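Local structure of HP1028 (Helicobacter pylori, 4INN) at residues L100-G111 with Y123-N131. The protein adopts the lipocalin fold and probably binds or transports a small ligand, as yet not established, inside its beta-barrel. The protein carries 1 engineered substitution. Residues are numbered along the deposited sequence; the frame is centred on the assembly and turned at random.
Sequences LIKVGKRSYKGG and YVRVAQNSN
A beta bulge interrupts the antiparallel pairing of 107-111 with 123-128: Y108 faces V126 in a hydrogen-bonded pair, but by the G111–V124 pair the register has slipped one residue. G110 takes up the slack with positive phi (84°), a backbone shape that favours glycine, and the ladder then resumes, V124 N giving its hydrogen to G111 O (2.8 Å). Between Y108 and V126 the bonds run both ways, Y108 N to V126 O (2.8 Å) and V126 N, almost straight, to Y108 O (3.1 Å). L100, one strand further on, reaches across to this pairing; its CD1 meets V126 CG2 at 4.0 Å, the two side chains crossing at about a right angle, while CD2 lies near V124 O. The Y108 ring carries V126 O at its edge, and its hydroxyl joins Q128 through one water, 2.6 Å from both Y108 OH and Q128 OE1. Q128 CG is anti to the backbone N (chi1 -179°) and the chain runs on extended, bringing the amide to this water; NE2 is held by G132 O and E35 O. In the turn that leads from strand 95-104 into strand 107-115, R106 O accepts from Q128 N, and the bent R106 side chain passes Q128 O so that S130 CA lies over one guanidinium face, toward its rim, with NH1 3.4 Å from S130 CB. The contact thus joins strands 107-115 and 120-128, neighbours in the eight-stranded lipocalin barrel, with L100 packing on F62 of strand 61-69, the Y108 ring meeting F62 edge-to-face, and V124 and V126 on F136 of strand 134-139.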
ATOM      1  N   LEU A 100       6.958  -7.703   2.037  1.00 23.57           N
ATOM      2  CA  LEU A 100       7.794  -7.434   0.841  1.00 23.08           C
ATOM      3  C   LEU A 100       9.262  -7.507   1.192  1.00 22.46           C
ATOM      4  O   LEU A 100       9.693  -6.834   2.112  1.00 21.92           O
ATOM      5  CB  LEU A 100       7.523  -6.058   0.235  1.00 22.55           C
ATOM      6  CG  LEU A 100       6.553  -5.954  -0.933  1.00 22.28           C
ATOM      7  CD1 LEU A 100       6.481  -4.498  -1.334  1.00 22.61           C
ATOM      8  CD2 LEU A 100       6.973  -6.796  -2.115  1.00 21.98           C
ATOM      9  N   ILE A 101      10.012  -8.324   0.450  1.00 22.91           N
ATOM     10  CA  ILE A 101      11.444  -8.475   0.629  1.00 21.63           C
ATOM     11  C   ILE A 101      12.174  -7.801  -0.519  1.00 21.55           C
ATOM     12  O   ILE A 101      11.891  -8.055  -1.684  1.00 19.41           O
ATOM     13  CB  ILE A 101      11.889  -9.957   0.568  1.00 21.55           C
ATOM     14  CG1 ILE A 101      10.982 -10.882   1.348  1.00 21.54           C
ATOM     15  CG2 ILE A 101      13.311 -10.106   1.041  1.00 21.27           C
ATOM     16  CD1 ILE A 101      10.820 -10.506   2.767  1.00 23.01           C
ATOM     17  N   LYS A 102      13.164  -6.996  -0.169  1.00 23.17           N
ATOM     18  CA  LYS A 102      14.118  -6.457  -1.136  1.00 25.75           C
ATOM     19  C   LYS A 102      15.018  -7.577  -1.677  1.00 26.72           C
ATOM     20  O   LYS A 102      15.718  -8.215  -0.909  1.00 25.38           O
ATOM     21  CB  LYS A 102      14.981  -5.429  -0.426  1.00 26.22           C
ATOM     22  CG  LYS A 102      15.913  -4.576  -1.273  1.00 26.70           C
ATOM     23  CD  LYS A 102      16.222  -3.304  -0.460  1.00 28.19           C
ATOM     24  CE  LYS A 102      17.540  -2.649  -0.810  1.00 28.57           C
ATOM     25  NZ  LYS A 102      17.664  -2.553  -2.283  1.00 30.84           N
ATOM     26  N   VAL A 103      14.978  -7.805  -2.991  1.00 26.71           N
ATOM     27  CA  VAL A 103      15.833  -8.809  -3.655  1.00 26.06           C
ATOM     28  C   VAL A 103      16.930  -8.213  -4.574  1.00 27.47           C
ATOM     29  O   VAL A 103      17.855  -8.906  -4.966  1.00 26.90           O
ATOM     30  CB  VAL A 103      14.982  -9.809  -4.468  1.00 24.06           C
ATOM     31  CG1 VAL A 103      14.013 -10.529  -3.557  1.00 23.25           C
ATOM     32  CG2 VAL A 103      14.238  -9.125  -5.620  1.00 23.93           C
ATOM     33  N   GLY A 104      16.802  -6.941  -4.933  1.00 30.27           N
ATOM     34  CA  GLY A 104      17.804  -6.229  -5.732  1.00 30.31           C
ATOM     35  C   GLY A 104      17.738  -4.770  -5.348  1.00 31.26           C
ATOM     36  O   GLY A 104      16.872  -4.382  -4.577  1.00 29.87           O
ATOM     37  N   LYS A 105      18.621  -3.953  -5.909  1.00 35.33           N
ATOM     38  CA  LYS A 105      18.780  -2.565  -5.452  1.00 37.33           C
ATOM     39  C   LYS A 105      17.450  -1.766  -5.559  1.00 36.96           C
ATOM     40  O   LYS A 105      17.184  -0.875  -4.730  1.00 39.07           O
ATOM     41  CB  LYS A 105      19.961  -1.861  -6.152  1.00 38.96           C
ATOM     42  CG  LYS A 105      19.559  -1.044  -7.362  1.00 46.20           C
ATOM     43  CD  LYS A 105      20.631  -0.907  -8.439  1.00 51.82           C
ATOM     44  CE  LYS A 105      19.966  -0.706  -9.808  1.00 54.42           C
ATOM     45  NZ  LYS A 105      20.706   0.242 -10.686  1.00 55.71           N
ATOM     46  N   ARG A 106      16.617  -2.097  -6.553  1.00 32.74           N
ATOM     47  CA  ARG A 106      15.300  -1.494  -6.683  1.00 29.90           C
ATOM     48  C   ARG A 106      14.191  -2.523  -6.855  1.00 26.99           C
ATOM     49  O   ARG A 106      13.212  -2.292  -7.545  1.00 26.46           O
ATOM     50  CB  ARG A 106      15.293  -0.563  -7.871  1.00 33.20           C
ATOM     51  CG  ARG A 106      16.393   0.486  -7.832  1.00 36.04           C
ATOM     52  CD  ARG A 106      15.813   1.861  -8.081  1.00 37.71           C
ATOM     53  NE  ARG A 106      16.741   2.751  -8.750  1.00 38.97           N
ATOM     54  CZ  ARG A 106      17.087   2.631 -10.021  1.00 40.84           C
ATOM     55  NH1 ARG A 106      17.922   3.523 -10.543  1.00 44.20           N
ATOM     56  NH2 ARG A 106      16.616   1.628 -10.767  1.00 38.44           N
ATOM     57  N   SER A 107      14.298  -3.662  -6.201  1.00 24.78           N
ATOM     58  CA  SER A 107      13.412  -4.728  -6.574  1.00 22.36           C
ATOM     59  C   SER A 107      12.930  -5.469  -5.381  1.00 20.14           C
ATOM     60  O   SER A 107      13.723  -5.800  -4.493  1.00 20.64           O
ATOM     61  CB  SER A 107      14.145  -5.661  -7.512  1.00 22.52           C
ATOM     62  OG  SER A 107      13.208  -6.488  -8.128  1.00 22.64           O
ATOM     63  N   TYR A 108      11.628  -5.750  -5.361  1.00 17.69           N
ATOM     64  CA  TYR A 108      10.969  -6.306  -4.155  1.00 16.05           C
ATOM     65  C   TYR A 108      10.000  -7.402  -4.539  1.00 15.81           C
ATOM     66  O   TYR A 108       9.378  -7.310  -5.571  1.00 15.63           O
ATOM     67  CB  TYR A 108      10.242  -5.186  -3.376  1.00 14.41           C
ATOM     68  CG  TYR A 108      11.136  -4.021  -3.010  1.00 13.44           C
ATOM     69  CD1 TYR A 108      11.650  -3.917  -1.767  1.00 13.63           C
ATOM     70  CD2 TYR A 108      11.472  -3.052  -3.922  1.00 13.38           C
ATOM     71  CE1 TYR A 108      12.476  -2.884  -1.415  1.00 13.63           C
ATOM     72  CE2 TYR A 108      12.313  -2.015  -3.590  1.00 13.50           C
ATOM     73  CZ  TYR A 108      12.819  -1.943  -2.321  1.00 13.80           C
ATOM     74  OH  TYR A 108      13.668  -0.921  -1.893  1.00 14.73           O
ATOM     75  N   LYS A 109       9.882  -8.439  -3.710  1.00 17.60           N
ATOM     76  CA  LYS A 109       8.934  -9.553  -3.950  1.00 18.81           C
ATOM     77  C   LYS A 109       8.344 -10.130  -2.679  1.00 17.58           C
ATOM     78  O   LYS A 109       8.738  -9.797  -1.567  1.00 18.33           O
ATOM     79  CB  LYS A 109       9.600 -10.723  -4.689  1.00 21.51           C
ATOM     80  CG  LYS A 109      10.676 -10.352  -5.677  1.00 25.13           C
ATOM     81  CD  LYS A 109      10.795 -11.329  -6.829  1.00 29.04           C
ATOM     82  CE  LYS A 109      11.087 -12.737  -6.361  1.00 32.98           C
ATOM     83  NZ  LYS A 109      11.718 -13.485  -7.491  1.00 37.33           N
ATOM     84  N   GLY A 110       7.415 -11.046  -2.860  1.00 16.86           N
ATOM     85  CA  GLY A 110       6.887 -11.822  -1.765  1.00 17.00           C
ATOM     86  C   GLY A 110       5.781 -11.184  -0.974  1.00 17.83           C
ATOM     87  O   GLY A 110       5.360 -11.716   0.043  1.00 18.16           O
ATOM     88  N   GLY A 111       5.283 -10.051  -1.442  1.00 19.92           N
ATOM     89  CA  GLY A 111       4.296  -9.299  -0.686  1.00 21.67           C
ATOM     90  C   GLY A 111       2.884  -9.829  -0.861  1.00 23.57           C
ATOM     91  O   GLY A 111       2.588 -10.553  -1.814  1.00 25.33           O
ATOM     92  N   TYR A 123      -1.116 -11.409  -4.366  1.00 22.44           N
ATOM     93  CA  TYR A 123       0.329 -11.420  -4.284  1.00 20.95           C
ATOM     94  C   TYR A 123       0.851 -10.161  -4.961  1.00 18.78           C
ATOM     95  O   TYR A 123       0.327  -9.756  -5.987  1.00 17.02           O
ATOM     96  CB  TYR A 123       0.888 -12.652  -4.970  1.00 21.55           C
ATOM     97  CG  TYR A 123       0.410 -13.943  -4.379  1.00 22.77           C
ATOM     98  CD1 TYR A 123       1.070 -14.510  -3.275  1.00 23.99           C
ATOM     99  CD2 TYR A 123      -0.693 -14.623  -4.918  1.00 22.60           C
ATOM    100  CE1 TYR A 123       0.636 -15.711  -2.723  1.00 24.56           C
ATOM    101  CE2 TYR A 123      -1.114 -15.831  -4.386  1.00 23.39           C
ATOM    102  CZ  TYR A 123      -0.447 -16.362  -3.282  1.00 25.58           C
ATOM    103  OH  TYR A 123      -0.845 -17.558  -2.726  1.00 31.01           O
ATOM    104  N   VAL A 124       1.872  -9.545  -4.370  1.00 17.55           N
ATOM    105  CA  VAL A 124       2.396  -8.274  -4.852  1.00 17.39           C
ATOM    106  C   VAL A 124       3.908  -8.352  -5.060  1.00 17.18           C
ATOM    107  O   VAL A 124       4.633  -8.903  -4.199  1.00 15.95           O
ATOM    108  CB  VAL A 124       2.046  -7.130  -3.859  1.00 18.11           C
ATOM    109  CG1 VAL A 124       2.812  -5.852  -4.175  1.00 18.12           C
ATOM    110  CG2 VAL A 124       0.535  -6.843  -3.886  1.00 18.35           C
ATOM    111  N   ARG A 125       4.371  -7.829  -6.206  1.00 17.10           N
ATOM    112  CA  ARG A 125       5.800  -7.485  -6.375  1.00 18.51           C
ATOM    113  C   ARG A 125       5.959  -6.040  -6.889  1.00 17.19           C
ATOM    114  O   ARG A 125       5.026  -5.466  -7.408  1.00 16.06           O
ATOM    115  CB  ARG A 125       6.604  -8.502  -7.204  1.00 20.08           C
ATOM    116  CG  ARG A 125       6.119  -8.755  -8.614  1.00 23.65           C
ATOM    117  CD  ARG A 125       7.063  -9.712  -9.298  1.00 27.65           C
ATOM    118  NE  ARG A 125       6.534 -10.290 -10.533  1.00 34.31           N
ATOM    119  CZ  ARG A 125       6.481  -9.702 -11.735  1.00 37.90           C
ATOM    120  NH1 ARG A 125       6.880  -8.451 -11.915  1.00 39.64           N
ATOM    121  NH2 ARG A 125       5.980 -10.370 -12.779  1.00 41.00           N
ATOM    122  N   VAL A 126       7.131  -5.458  -6.647  1.00 16.04           N
ATOM    123  CA  VAL A 126       7.360  -4.066  -6.914  1.00 16.00           C
ATOM    124  C   VAL A 126       8.760  -3.860  -7.500  1.00 15.58           C
ATOM    125  O   VAL A 126       9.740  -4.431  -7.026  1.00 13.50           O
ATOM    126  CB  VAL A 126       7.217  -3.188  -5.639  1.00 16.09           C
ATOM    127  CG1 VAL A 126       7.522  -1.734  -5.977  1.00 16.58           C
ATOM    128  CG2 VAL A 126       5.817  -3.277  -5.051  1.00 16.12           C
ATOM    129  N   ALA A 127       8.801  -3.031  -8.541  1.00 15.89           N
ATOM    130  CA  ALA A 127      10.034  -2.529  -9.127  1.00 17.18           C
ATOM    131  C   ALA A 127       9.993  -1.005  -8.963  1.00 17.82           C
ATOM    132  O   ALA A 127       8.990  -0.389  -9.292  1.00 18.03           O
ATOM    133  CB  ALA A 127      10.098  -2.916 -10.606  1.00 16.27           C
ATOM    134  N   GLN A 128      11.053  -0.391  -8.466  1.00 18.18           N
ATOM    135  CA  GLN A 128      11.060   1.057  -8.278  1.00 18.83           C
ATOM    136  C   GLN A 128      11.915   1.774  -9.335  1.00 21.46           C
ATOM    137  O   GLN A 128      13.019   1.337  -9.637  1.00 22.00           O
ATOM    138  CB  GLN A 128      11.592   1.384  -6.899  1.00 18.20           C
ATOM    139  CG  GLN A 128      11.615   2.883  -6.610  1.00 17.92           C
ATOM    140  CD  GLN A 128      11.767   3.210  -5.149  1.00 17.12           C
ATOM    141  OE1 GLN A 128      12.472   2.542  -4.412  1.00 15.40           O
ATOM    142  NE2 GLN A 128      11.102   4.262  -4.729  1.00 17.98           N
ATOM    143  N   ASN A 129      11.410   2.887  -9.871  1.00 25.26           N
ATOM    144  CA  ASN A 129      12.128   3.677 -10.872  1.00 28.70           C
ATOM    145  C   ASN A 129      13.118   4.588 -10.205  1.00 31.38           C
ATOM    146  O   ASN A 129      13.147   4.704  -8.985  1.00 34.13           O
ATOM    147  CB  ASN A 129      11.187   4.535 -11.708  1.00 31.01           C
ATOM    148  CG  ASN A 129      10.101   3.733 -12.421  1.00 32.26           C
ATOM    149  OD1 ASN A 129       9.050   4.284 -12.760  1.00 35.39           O
ATOM    150  ND2 ASN A 129      10.343   2.455 -12.662  1.00 33.43           N
ATOM    151  N   SER A 130      13.946   5.240 -11.009  1.00 34.53           N
ATOM    152  CA  SER A 130      15.038   6.058 -10.466  1.00 33.93           C
ATOM    153  C   SER A 130      14.515   7.378  -9.897  1.00 29.22           C
ATOM    154  O   SER A 130      15.109   7.903  -8.986  1.00 34.07           O
ATOM    155  CB  SER A 130      16.152   6.272 -11.515  1.00 35.01           C
ATOM    156  OG  SER A 130      15.776   7.261 -12.459  1.00 37.39           O
ATOM    157  N   ASN A 131      13.395   7.888 -10.396  1.00 26.39           N
ATOM    158  CA  ASN A 131      12.703   9.026  -9.735  1.00 24.42           C
ATOM    159  C   ASN A 131      11.891   8.649  -8.466  1.00 24.19           C
ATOM    160  O   ASN A 131      11.297   9.533  -7.806  1.00 22.53           O
ATOM    161  CB  ASN A 131      11.781   9.753 -10.711  1.00 23.01           C
ATOM    162  CG  ASN A 131      10.563   8.934 -11.086  1.00 23.00           C
ATOM    163  OD1 ASN A 131      10.549   7.721 -10.947  1.00 23.49           O
ATOM    164  ND2 ASN A 131       9.541   9.596 -11.581  1.00 22.10           N
TER
HETATM  165  O   HOH W   1      14.165   0.651  -3.896  1.00 13.33           O